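Local coordinates for cystathionine beta-lyase family protein, YNBB B.subtilis ortholog (Clostridium acetobutylicum, PDB 3HVY) that probably acts as a pyridoxal-phosphate-dependent carbon–sulfur lyase related to methionine gamma-lyase and may take part in aluminium resistance, at residues 8-13 with 19-24; 335-340 with 346-351; 107-112 with 131-136; 204-207 with 212-215. All blocks are in the same frame, centred on the assembly; numbering follows the deposited sequence.

Contact 1. Residues 8-13 with 19-24; sequences RSLMNK and RVLELY
Leu-10, Met-11 and Leu-21 meet without any ring, amide or other flat group between them, so there are no faces or edges to cover. The touching surfaces are aliphatic, apart from the selenium of Met-11, which is selenomethionine. Leu-21 is the central side chain. Its CD1 rests 4.1 Å from Met-11 CG and 4.2 Å from Met-11 SE. The selenomethionine side chain crosses Leu-21 at about a right angle. On the Leu-10 side the contact is looser: Leu-10 CD1 and Leu-21 CD2 are 4.5 Å apart. The two methyls of Leu-21 thus divide the work, CD1 going to Met-11 and CD2 to Leu-10. Both leucines are buried, while Met-11 is partly exposed. Leu-10 also packs on Ile-16 in the connecting loop, on Leu-416 of helix 411-422 and on Leu-47 of the second subunit. The backbones stay well apart, with 9.3 Å between Met-11 CA and Leu-21 CA. This is the apolar packing of two consecutive helices, 4-14 and 18-55, folded against each other across a short loop at the N-terminal end of the chain.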
loop_
_atom_site.group_PDB
_atom_site.type_symbol
_atom_site.label_atom_id
_atom_site.label_comp_id
_atom_site.label_asym_id
_atom_site.label_seq_id
_atom_site.Cartn_x
_atom_site.Cartn_y
_atom_site.Cartn_z
ATOM N N ARG D 8 -32.543 -5.009 -24.819
ATOM C CA ARG D 8 -32.126 -4.159 -25.939
ATOM C C ARG D 8 -30.578 -4.074 -26.026
ATOM O O ARG D 8 -29.976 -4.304 -27.070
ATOM C CB ARG D 8 -32.792 -2.765 -25.795
ATOM N N SER D 9 -29.933 -3.776 -24.906
ATOM C CA SER D 9 -28.470 -3.667 -24.850
ATOM C C SER D 9 -27.782 -4.988 -25.196
ATOM O O SER D 9 -26.782 -5.026 -25.937
ATOM C CB SER D 9 -28.032 -3.178 -23.472
ATOM O OG SER D 9 -26.631 -3.159 -23.385
ATOM N N LEU D 10 -28.324 -6.077 -24.679
ATOM C CA LEU D 10 -27.744 -7.359 -24.948
ATOM C C LEU D 10 -27.854 -7.686 -26.416
ATOM O O LEU D 10 -26.901 -8.175 -27.024
ATOM C CB LEU D 10 -28.417 -8.437 -24.092
ATOM C CG LEU D 10 -28.051 -8.439 -22.599
ATOM C CD1 LEU D 10 -28.873 -9.577 -21.900
ATOM C CD2 LEU D 10 -26.546 -8.628 -22.419
HETATM N N MSE D 11 -29.015 -7.433 -27.001
HETATM C CA MSE D 11 -29.174 -7.724 -28.422
HETATM C C MSE D 11 -28.355 -6.772 -29.305
HETATM O O MSE D 11 -27.690 -7.229 -30.253
HETATM C CB MSE D 11 -30.631 -7.680 -28.828
HETATM C CG MSE D 11 -31.453 -8.685 -28.085
HETATM SE SE MSE D 11 -33.301 -8.797 -28.671
HETATM C CE MSE D 11 -33.949 -6.731 -28.653
ATOM N N ASN D 12 -28.348 -5.481 -28.963
ATOM C CA ASN D 12 -27.656 -4.464 -29.782
ATOM C C ASN D 12 -26.144 -4.442 -29.602
ATOM O O ASN D 12 -25.403 -4.437 -30.587
ATOM C CB ASN D 12 -28.195 -3.064 -29.497
ATOM C CG ASN D 12 -29.627 -2.875 -29.969
ATOM O OD1 ASN D 12 -30.179 -3.706 -30.701
ATOM N ND2 ASN D 12 -30.233 -1.760 -29.562
ATOM N N LYS D 13 -25.688 -4.415 -28.356
ATOM C CA LYS D 13 -24.274 -4.309 -28.078
ATOM C C LYS D 13 -23.558 -5.646 -28.175
ATOM O O LYS D 13 -22.428 -5.689 -28.656
ATOM C CB LYS D 13 -24.017 -3.660 -26.706
ATOM N N ARG D 19 -33.006 -16.819 -29.635
ATOM C CA ARG D 19 -32.878 -18.214 -29.279
ATOM C C ARG D 19 -32.113 -18.323 -27.974
ATOM O O ARG D 19 -32.492 -19.097 -27.087
ATOM C CB ARG D 19 -32.195 -19.015 -30.395
ATOM C CG ARG D 19 -32.190 -20.549 -30.195
ATOM N N VAL D 20 -31.013 -17.574 -27.849
ATOM C CA VAL D 20 -30.242 -17.601 -26.623
ATOM C C VAL D 20 -31.054 -17.051 -25.435
ATOM O O VAL D 20 -31.020 -17.600 -24.293
ATOM C CB VAL D 20 -28.879 -16.900 -26.792
ATOM C CG1 VAL D 20 -28.197 -16.736 -25.409
ATOM C CG2 VAL D 20 -27.983 -17.727 -27.703
ATOM N N LEU D 21 -31.800 -15.977 -25.672
ATOM C CA LEU D 21 -32.649 -15.459 -24.602
ATOM C C LEU D 21 -33.743 -16.445 -24.192
ATOM O O LEU D 21 -34.131 -16.513 -23.016
ATOM C CB LEU D 21 -33.233 -14.089 -24.974
ATOM C CG LEU D 21 -32.179 -12.970 -25.084
ATOM C CD1 LEU D 21 -32.768 -11.746 -25.730
ATOM C CD2 LEU D 21 -31.563 -12.651 -23.737
ATOM N N GLU D 22 -34.246 -17.236 -25.124
ATOM C CA GLU D 22 -35.235 -18.242 -24.734
ATOM C C GLU D 22 -34.553 -19.316 -23.855
ATOM O O GLU D 22 -35.135 -19.775 -22.903
ATOM C CB GLU D 22 -35.928 -18.882 -25.948
ATOM N N LEU D 23 -33.334 -19.728 -24.192
ATOM C CA LEU D 23 -32.623 -20.735 -23.394
ATOM C C LEU D 23 -32.360 -20.199 -21.979
ATOM O O LEU D 23 -32.478 -20.929 -20.980
ATOM C CB LEU D 23 -31.313 -21.123 -24.088
ATOM C CG LEU D 23 -31.496 -21.927 -25.361
ATOM C CD1 LEU D 23 -30.166 -22.218 -26.044
ATOM C CD2 LEU D 23 -32.245 -23.219 -25.066
ATOM N N TYR D 24 -32.011 -18.917 -21.915
ATOM C CA TYR D 24 -31.794 -18.191 -20.662
ATOM C C TYR D 24 -32.995 -18.264 -19.756
ATOM O O TYR D 24 -32.855 -18.601 -18.585
ATOM C CB TYR D 24 -31.433 -16.727 -20.966
ATOM C CG TYR D 24 -31.492 -15.800 -19.776
ATOM C CD1 TYR D 24 -30.715 -16.037 -18.649
ATOM C CD2 TYR D 24 -32.322 -14.699 -19.772
ATOM C CE1 TYR D 24 -30.774 -15.202 -17.543
ATOM C CE2 TYR D 24 -32.370 -13.838 -18.680
ATOM C CZ TYR D 24 -31.586 -14.082 -17.572
ATOM O OH TYR D 24 -31.661 -13.227 -16.481
#

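Contact 2. Residues 335-340 with 346-351; sequences QAIKFN and IDFIKG
Phe-339 and Ile-337 both meet the ring of Phe-348. They join the end of strand 334-338 and the residue after it to helix 342-354, the helix that follows and lies against the antiparallel five-stranded sheet. Phe-339 brings its CZ over one face of the Phe-348 ring, 3.3 Å from Phe-348 CG and offset toward the rim. The planes are turned 46° to each other and the ring centroids are 5.0 Å apart, so the pair is oblique. Phe-339 CE1 also reaches the root of the other side chain, at 3.7 Å from Phe-348 CB. Ile-337 takes the far end of the same ring: its CD1 is 3.7 Å from Phe-348 CZ. Phe-348 can reach both partners because its CG stands opposite the backbone N (chi1 -179°), which carries the ring out from the helix toward the strand. In the next shell, Ile-337 CG2 lies over one face of the Phe-339 ring, offset toward the rim. Phe-320 meets Phe-339 edge-to-face. Met-315 of helix 287-317 packs on both phenylalanines. Backbone bonds to Asp-321 and Gly-403 hold the strand itself between its two neighbours. At the other end of the segment, Gln-335 runs forward along its own strand, and its NE2 donates to Ala-336 O at 3.1 Å.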
loop_
_atom_site.group_PDB
_atom_site.type_symbol
_atom_site.label_atom_id
_atom_site.label_comp_id
_atom_site.label_asym_id
_atom_site.label_seq_id
_atom_site.Cartn_x
_atom_site.Cartn_y
_atom_site.Cartn_z
ATOM N N GLN D 335 -16.975 -25.753 -13.732
ATOM C CA GLN D 335 -17.950 -26.307 -14.636
ATOM C C GLN D 335 -17.225 -26.672 -15.902
ATOM O O GLN D 335 -16.547 -25.825 -16.473
ATOM C CB GLN D 335 -19.019 -25.296 -15.033
ATOM C CG GLN D 335 -20.147 -25.888 -15.886
ATOM C CD GLN D 335 -20.819 -27.079 -15.210
ATOM O OE1 GLN D 335 -21.240 -26.969 -14.072
ATOM N NE2 GLN D 335 -20.944 -28.210 -15.926
ATOM N N ALA D 336 -17.426 -27.902 -16.359
ATOM C CA ALA D 336 -16.855 -28.416 -17.623
ATOM C C ALA D 336 -17.953 -28.539 -18.687
ATOM O O ALA D 336 -19.106 -28.841 -18.367
ATOM C CB ALA D 336 -16.123 -29.787 -17.389
ATOM N N ILE D 337 -17.588 -28.287 -19.941
ATOM C CA ILE D 337 -18.508 -28.323 -21.055
ATOM C C ILE D 337 -17.779 -29.083 -22.200
ATOM O O ILE D 337 -16.676 -28.692 -22.569
ATOM C CB ILE D 337 -18.829 -26.904 -21.568
ATOM C CG1 ILE D 337 -19.262 -25.945 -20.422
ATOM C CG2 ILE D 337 -19.868 -26.965 -22.739
ATOM C CD1 ILE D 337 -19.303 -24.472 -20.848
ATOM N N LYS D 338 -18.358 -30.169 -22.702
ATOM C CA LYS D 338 -17.754 -30.925 -23.820
ATOM C C LYS D 338 -18.237 -30.325 -25.145
ATOM O O LYS D 338 -19.324 -30.600 -25.606
ATOM C CB LYS D 338 -18.103 -32.395 -23.706
ATOM C CG LYS D 338 -17.390 -33.313 -24.681
ATOM C CD LYS D 338 -17.740 -34.784 -24.480
ATOM C CE LYS D 338 -17.256 -35.313 -23.111
ATOM N NZ LYS D 338 -17.361 -36.800 -22.949
ATOM N N PHE D 339 -17.416 -29.482 -25.750
ATOM C CA PHE D 339 -17.818 -28.814 -26.990
ATOM C C PHE D 339 -17.802 -29.766 -28.197
ATOM O O PHE D 339 -18.583 -29.586 -29.119
ATOM C CB PHE D 339 -16.960 -27.564 -27.223
ATOM C CG PHE D 339 -17.221 -26.466 -26.237
ATOM C CD1 PHE D 339 -18.286 -25.602 -26.418
ATOM C CD2 PHE D 339 -16.450 -26.340 -25.110
ATOM C CE1 PHE D 339 -18.542 -24.618 -25.524
ATOM C CE2 PHE D 339 -16.681 -25.346 -24.206
ATOM C CZ PHE D 339 -17.732 -24.481 -24.411
ATOM N N ASN D 340 -16.933 -30.779 -28.158
ATOM C CA ASN D 340 -16.778 -31.781 -29.231
ATOM C C ASN D 340 -16.378 -31.139 -30.551
ATOM O O ASN D 340 -16.678 -31.677 -31.622
ATOM C CB ASN D 340 -18.053 -32.609 -29.450
ATOM C CG ASN D 340 -18.158 -33.792 -28.530
ATOM O OD1 ASN D 340 -17.177 -34.514 -28.303
ATOM N ND2 ASN D 340 -19.369 -34.014 -27.983
ATOM N N ILE D 346 -12.955 -22.686 -28.700
ATOM C CA ILE D 346 -12.138 -21.486 -28.740
ATOM C C ILE D 346 -13.027 -20.278 -28.758
ATOM O O ILE D 346 -12.818 -19.338 -27.989
ATOM C CB ILE D 346 -11.176 -21.502 -29.935
ATOM C CG1 ILE D 346 -10.047 -22.524 -29.641
ATOM C CG2 ILE D 346 -10.653 -20.099 -30.213
ATOM C CD1 ILE D 346 -9.331 -23.023 -30.895
ATOM N N ASP D 347 -14.056 -20.335 -29.581
ATOM C CA ASP D 347 -15.010 -19.254 -29.666
ATOM C C ASP D 347 -15.650 -18.977 -28.306
ATOM O O ASP D 347 -15.885 -17.832 -27.958
ATOM C CB ASP D 347 -16.091 -19.559 -30.703
ATOM C CG ASP D 347 -15.599 -19.384 -32.163
ATOM O OD1 ASP D 347 -14.416 -18.999 -32.373
ATOM O OD2 ASP D 347 -16.414 -19.624 -33.100
ATOM N N PHE D 348 -15.939 -20.032 -27.545
ATOM C CA PHE D 348 -16.618 -19.877 -26.263
ATOM C C PHE D 348 -15.700 -19.171 -25.256
ATOM O O PHE D 348 -16.131 -18.232 -24.536
ATOM C CB PHE D 348 -17.064 -21.236 -25.712
ATOM C CG PHE D 348 -17.795 -21.135 -24.389
ATOM C CD1 PHE D 348 -19.175 -20.962 -24.372
ATOM C CD2 PHE D 348 -17.108 -21.239 -23.179
ATOM C CE1 PHE D 348 -19.873 -20.869 -23.152
ATOM C CE2 PHE D 348 -17.785 -21.141 -21.958
ATOM C CZ PHE D 348 -19.176 -20.964 -21.960
ATOM N N ILE D 349 -14.449 -19.630 -25.214
ATOM C CA ILE D 349 -13.432 -19.077 -24.302
ATOM C C ILE D 349 -13.131 -17.631 -24.645
ATOM O O ILE D 349 -13.129 -16.769 -23.747
ATOM C CB ILE D 349 -12.185 -19.967 -24.221
ATOM C CG1 ILE D 349 -12.608 -21.305 -23.551
ATOM C CG2 ILE D 349 -11.100 -19.332 -23.379
ATOM C CD1 ILE D 349 -11.511 -22.148 -23.060
ATOM N N LYS D 350 -12.967 -17.339 -25.930
ATOM C CA LYS D 350 -12.787 -15.954 -26.366
ATOM C C LYS D 350 -13.993 -15.078 -25.978
ATOM O O LYS D 350 -13.843 -13.900 -25.614
ATOM C CB LYS D 350 -12.540 -15.885 -27.869
ATOM C CG LYS D 350 -11.145 -16.320 -28.309
ATOM C CD LYS D 350 -11.083 -16.336 -29.867
ATOM C CE LYS D 350 -9.678 -16.502 -30.455
ATOM N NZ LYS D 350 -9.006 -15.207 -30.908
ATOM N N GLY D 351 -15.184 -15.644 -26.033
ATOM C CA GLY D 351 -16.371 -14.908 -25.661
ATOM C C GLY D 351 -16.345 -14.563 -24.186
ATOM O O GLY D 351 -16.765 -13.473 -23.807
#

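Contact 3. Residues 107-112 with 131-136; sequences AALFGN and HDIIGM
Ile-133, which meets Leu-109 and Phe-110, sits in a short helix whose end is fixed by the carbonyl O of His-131. Two backbone donors grip this oxygen. Gly-135 N lies 2.9 Å from His-131 O, and Met-136 N lies 3.1 Å from His-131 O. They come from opposite faces of the carbonyl plane. Gly-135 has positive phi (98°) and is the C-prime residue of a Schellman motif that ends helix 131-134. The motif pairs Met-136 N with His-131 O and Gly-135 N with Asp-132 O. The turn also brings Met-136, a selenomethionine, back over His-131: its SE stands over one face of the imidazole, toward the rim. The other helix, 101-111, has a side-chain bond at its end. Asn-112 ND2 donates to Ala-108 O at 3.1 Å, in the carbonyl plane and on a lone pair. The same nitrogen also bonds to Tyr-263 O. The contact packs the C-terminal ends of two helices of the seven-stranded mixed-sheet domain, probably the one that binds pyridoxal phosphate. One methyl, Ile-133 CG2, does the touching. It lies 4.1 Å from Leu-109 CD1 and 4.1 Å from Phe-110 CE2, filling the angle between the leucine and the ring. Leu-109 points toward the short helix and crosses Ile-133 at about a right angle. Phe-110 starts off to one side, but its ring end comes nearer. All three are buried. Leu-145 packs on both Phe-110 and Ile-133, and Arg-270 makes a cation-pi contact with the Phe-110 ring. From the third subunit, Pro-274 packs on Phe-110 and Val-273 on Ile-133.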
loop_
_atom_site.group_PDB
_atom_site.type_symbol
_atom_site.label_atom_id
_atom_site.label_comp_id
_atom_site.label_asym_id
_atom_site.label_seq_id
_atom_site.Cartn_x
_atom_site.Cartn_y
_atom_site.Cartn_z
ATOM N N ALA D 107 4.427 -26.624 0.038
ATOM C CA ALA D 107 5.009 -26.404 1.348
ATOM C C ALA D 107 4.428 -27.433 2.351
ATOM O O ALA D 107 5.132 -27.924 3.238
ATOM C CB ALA D 107 4.740 -24.971 1.811
ATOM N N ALA D 108 3.132 -27.728 2.230
ATOM C CA ALA D 108 2.478 -28.706 3.099
ATOM C C ALA D 108 3.092 -30.095 2.883
ATOM O O ALA D 108 3.325 -30.812 3.842
ATOM C CB ALA D 108 0.974 -28.734 2.892
ATOM N N LEU D 109 3.425 -30.437 1.631
ATOM C CA LEU D 109 4.043 -31.704 1.323
ATOM C C LEU D 109 5.505 -31.768 1.762
ATOM O O LEU D 109 5.869 -32.647 2.544
ATOM C CB LEU D 109 3.902 -32.027 -0.164
ATOM C CG LEU D 109 2.438 -32.129 -0.664
ATOM C CD1 LEU D 109 2.384 -32.135 -2.222
ATOM C CD2 LEU D 109 1.785 -33.350 -0.019
ATOM N N PHE D 110 6.331 -30.828 1.292
ATOM C CA PHE D 110 7.739 -30.806 1.654
ATOM C C PHE D 110 7.910 -30.830 3.151
ATOM O O PHE D 110 8.675 -31.609 3.679
ATOM C CB PHE D 110 8.477 -29.601 1.082
ATOM C CG PHE D 110 9.059 -29.836 -0.266
ATOM C CD1 PHE D 110 10.243 -30.531 -0.404
ATOM C CD2 PHE D 110 8.429 -29.353 -1.407
ATOM C CE1 PHE D 110 10.799 -30.785 -1.675
ATOM C CE2 PHE D 110 8.978 -29.625 -2.691
ATOM C CZ PHE D 110 10.167 -30.328 -2.803
ATOM N N GLY D 111 7.164 -30.004 3.847
ATOM C CA GLY D 111 7.351 -29.928 5.279
ATOM C C GLY D 111 7.110 -31.204 6.050
ATOM O O GLY D 111 7.740 -31.437 7.107
ATOM N N ASN D 112 6.227 -32.041 5.522
ATOM C CA ASN D 112 5.782 -33.247 6.211
ATOM C C ASN D 112 6.329 -34.543 5.660
ATOM O O ASN D 112 5.833 -35.620 5.959
ATOM C CB ASN D 112 4.248 -33.206 6.300
ATOM C CG ASN D 112 3.760 -32.204 7.356
ATOM O OD1 ASN D 112 3.943 -32.459 8.524
ATOM N ND2 ASN D 112 3.182 -31.025 6.944
ATOM N N HIS D 131 3.619 -31.668 -10.705
ATOM C CA HIS D 131 4.493 -32.693 -11.239
ATOM C C HIS D 131 5.936 -32.458 -10.910
ATOM O O HIS D 131 6.674 -33.406 -10.624
ATOM C CB HIS D 131 4.225 -32.876 -12.719
ATOM C CG HIS D 131 2.853 -33.427 -13.005
ATOM N ND1 HIS D 131 2.550 -34.105 -14.161
ATOM C CD2 HIS D 131 1.719 -33.434 -12.256
ATOM C CE1 HIS D 131 1.277 -34.469 -14.134
ATOM N NE2 HIS D 131 0.756 -34.098 -12.978
ATOM N N ASP D 132 6.344 -31.200 -10.904
ATOM C CA ASP D 132 7.736 -30.868 -10.513
ATOM C C ASP D 132 7.965 -30.942 -9.004
ATOM O O ASP D 132 9.081 -31.275 -8.584
ATOM C CB ASP D 132 8.149 -29.500 -11.053
ATOM C CG ASP D 132 8.525 -29.532 -12.565
ATOM O OD1 ASP D 132 8.882 -30.599 -13.109
ATOM O OD2 ASP D 132 8.511 -28.466 -13.192
ATOM N N ILE D 133 6.926 -30.629 -8.204
ATOM C CA ILE D 133 6.986 -30.820 -6.718
ATOM C C ILE D 133 7.325 -32.288 -6.388
ATOM O O ILE D 133 8.257 -32.573 -5.665
ATOM C CB ILE D 133 5.704 -30.352 -6.010
ATOM C CG1 ILE D 133 5.689 -28.824 -5.975
ATOM C CG2 ILE D 133 5.594 -30.913 -4.531
ATOM C CD1 ILE D 133 4.349 -28.186 -5.710
ATOM N N ILE D 134 6.607 -33.207 -7.015
ATOM C CA ILE D 134 6.807 -34.650 -6.852
ATOM C C ILE D 134 8.157 -35.109 -7.461
ATOM O O ILE D 134 8.897 -35.890 -6.853
ATOM C CB ILE D 134 5.617 -35.421 -7.478
ATOM C CG1 ILE D 134 4.360 -35.108 -6.662
ATOM C CG2 ILE D 134 5.947 -36.912 -7.555
ATOM C CD1 ILE D 134 3.041 -35.189 -7.385
ATOM N N GLY D 135 8.464 -34.607 -8.649
ATOM C CA GLY D 135 9.704 -34.951 -9.364
ATOM C C GLY D 135 9.425 -36.026 -10.389
ATOM O O GLY D 135 10.001 -37.105 -10.357
HETATM N N MSE D 136 8.543 -35.732 -11.317
HETATM C CA MSE D 136 8.114 -36.741 -12.247
HETATM C C MSE D 136 8.991 -36.904 -13.448
HETATM O O MSE D 136 8.953 -37.935 -14.079
HETATM C CB MSE D 136 6.646 -36.538 -12.598
HETATM C CG MSE D 136 5.815 -37.202 -11.535
HETATM SE SE MSE D 136 4.046 -36.902 -11.903
HETATM C CE MSE D 136 3.214 -37.115 -10.212
#

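Contact 4. Residues 204-207 with 212-215; sequences KSIR and NVIV
Arg-207 grips the carbonyl O of Val-213 with both terminal nitrogens. NH1 lies 2.8 Å from Val-213 O, in the carbonyl plane and on a lone pair. NH2 lies farther, at 3.2 Å from Val-213 O, and comes nearly along the C=O axis. The N-H...O angle is 156° for NH1 and 138° for NH2, so the first bond is the straighter. The oxygen sits close to the guanidinium plane, at the edge between the two nitrogens. Each nitrogen has a second partner: NH1 bonds to Asn-210 O, and NH2 forms a salt bridge with Asp-236 OD2. That same carboxylate oxygen accepts the backbone N of Val-215. The bonds to the guanidinium fix its rotation and position, and Asp-236 probably offsets its charge. A bend at the second torsion (chi2 -47°) helps turn the arginine chain from the helix toward the strand. Val-215 CG2 then lies over one face of the guanidinium, toward the rim, 3.7 Å from Arg-207 NH2. Val-213 CG1 comes up beside NH1. Beyond the polar group lies a small apolar patch. Ile-206 CG2 packs 3.6 Å from Val-213 CG1, the two side chains crossing at about a right angle. Ile-206 CD1 reaches Val-215 CG2 more loosely, at 4.3 Å. Ile-180 continues this patch against Ile-206 and Val-213. The contact closes the second half of the beta-alpha-beta unit made by strand 177-183, helix 196-207 and strand 214-218. Helix 164-173 flanks the same helix, through Leu-171 on Ile-206.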
loop_
_atom_site.group_PDB
_atom_site.type_symbol
_atom_site.label_atom_id
_atom_site.label_comp_id
_atom_site.label_asym_id
_atom_site.label_seq_id
_atom_site.Cartn_x
_atom_site.Cartn_y
_atom_site.Cartn_z
ATOM N N LYS D 204 -12.401 -42.554 6.421
ATOM C CA LYS D 204 -12.922 -43.591 7.317
ATOM C C LYS D 204 -12.346 -44.937 6.916
ATOM O O LYS D 204 -11.964 -45.726 7.772
ATOM C CB LYS D 204 -14.459 -43.573 7.266
ATOM C CG LYS D 204 -15.154 -44.278 8.361
ATOM C CD LYS D 204 -16.647 -43.949 8.462
ATOM C CE LYS D 204 -17.309 -44.999 9.434
ATOM N NZ LYS D 204 -18.748 -44.735 9.816
ATOM N N SER D 205 -12.223 -45.211 5.624
ATOM C CA SER D 205 -11.578 -46.453 5.203
ATOM C C SER D 205 -10.107 -46.495 5.525
ATOM O O SER D 205 -9.590 -47.544 5.899
ATOM C CB SER D 205 -11.700 -46.682 3.691
ATOM O OG SER D 205 -13.033 -46.964 3.352
ATOM N N ILE D 206 -9.406 -45.387 5.291
ATOM C CA ILE D 206 -7.996 -45.316 5.637
ATOM C C ILE D 206 -7.839 -45.597 7.143
ATOM O O ILE D 206 -6.971 -46.369 7.537
ATOM C CB ILE D 206 -7.371 -43.959 5.238
ATOM C CG1 ILE D 206 -7.235 -43.872 3.716
ATOM C CG2 ILE D 206 -5.960 -43.712 5.911
ATOM C CD1 ILE D 206 -7.089 -42.441 3.223
ATOM N N ARG D 207 -8.702 -44.993 7.962
ATOM C CA ARG D 207 -8.568 -45.133 9.392
ATOM C C ARG D 207 -8.913 -46.527 9.927
ATOM O O ARG D 207 -8.653 -46.805 11.091
ATOM C CB ARG D 207 -9.352 -44.063 10.120
ATOM C CG ARG D 207 -8.872 -42.651 9.833
ATOM C CD ARG D 207 -7.358 -42.507 9.933
ATOM N NE ARG D 207 -6.910 -41.114 9.790
ATOM C CZ ARG D 207 -5.667 -40.738 9.483
ATOM N NH1 ARG D 207 -4.713 -41.617 9.261
ATOM N NH2 ARG D 207 -5.380 -39.466 9.384
ATOM N N ASN D 212 -2.254 -43.187 11.777
ATOM C CA ASN D 212 -1.131 -42.262 11.835
ATOM C C ASN D 212 -0.733 -41.596 10.518
ATOM O O ASN D 212 -0.160 -40.500 10.530
ATOM C CB ASN D 212 0.085 -42.981 12.405
ATOM C CG ASN D 212 -0.151 -43.437 13.815
ATOM O OD1 ASN D 212 -0.415 -42.622 14.690
ATOM N ND2 ASN D 212 -0.128 -44.739 14.028
ATOM N N VAL D 213 -1.011 -42.258 9.392
ATOM C CA VAL D 213 -0.672 -41.679 8.083
ATOM C C VAL D 213 -1.330 -40.300 7.966
ATOM O O VAL D 213 -2.478 -40.126 8.343
ATOM C CB VAL D 213 -1.066 -42.646 6.916
ATOM C CG1 VAL D 213 -2.607 -42.906 6.912
ATOM C CG2 VAL D 213 -0.591 -42.114 5.588
ATOM N N ILE D 214 -0.573 -39.311 7.487
ATOM C CA ILE D 214 -1.104 -37.969 7.309
ATOM C C ILE D 214 -2.055 -37.911 6.127
ATOM O O ILE D 214 -1.698 -38.242 5.015
ATOM C CB ILE D 214 0.064 -36.920 7.099
ATOM C CG1 ILE D 214 1.071 -37.056 8.266
ATOM C CG2 ILE D 214 -0.513 -35.511 6.927
ATOM C CD1 ILE D 214 2.406 -36.273 8.123
ATOM N N VAL D 215 -3.282 -37.490 6.350
ATOM C CA VAL D 215 -4.195 -37.284 5.238
ATOM C C VAL D 215 -4.237 -35.789 4.877
ATOM O O VAL D 215 -4.727 -34.941 5.651
ATOM C CB VAL D 215 -5.574 -37.840 5.541
ATOM C CG1 VAL D 215 -6.559 -37.389 4.450
ATOM C CG2 VAL D 215 -5.498 -39.356 5.705
#

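All four contacts are largely buried, but their chemistry differs. Contacts 1, 2 and 3 are apolar across their segments: aliphatic and selenium in contact 1, aromatic in contact 2, mixed in contact 3. Contact 4 adds a charged group bonded to the backbone, with exposed Asn-212 nearby. Contacts 1 and 3 join helix to helix and lie beside other subunits; contacts 2 and 4 join helix to strand within one chain. Contact 2 belongs to the five-stranded antiparallel sheet, contacts 3 and 4 to the domain of the seven-stranded one. Contacts 3 and 4 touch, Asn-112 CB lying 4.0 Å from Ile-214 CD1. Contact 1 is remote from both, across the chain's centre.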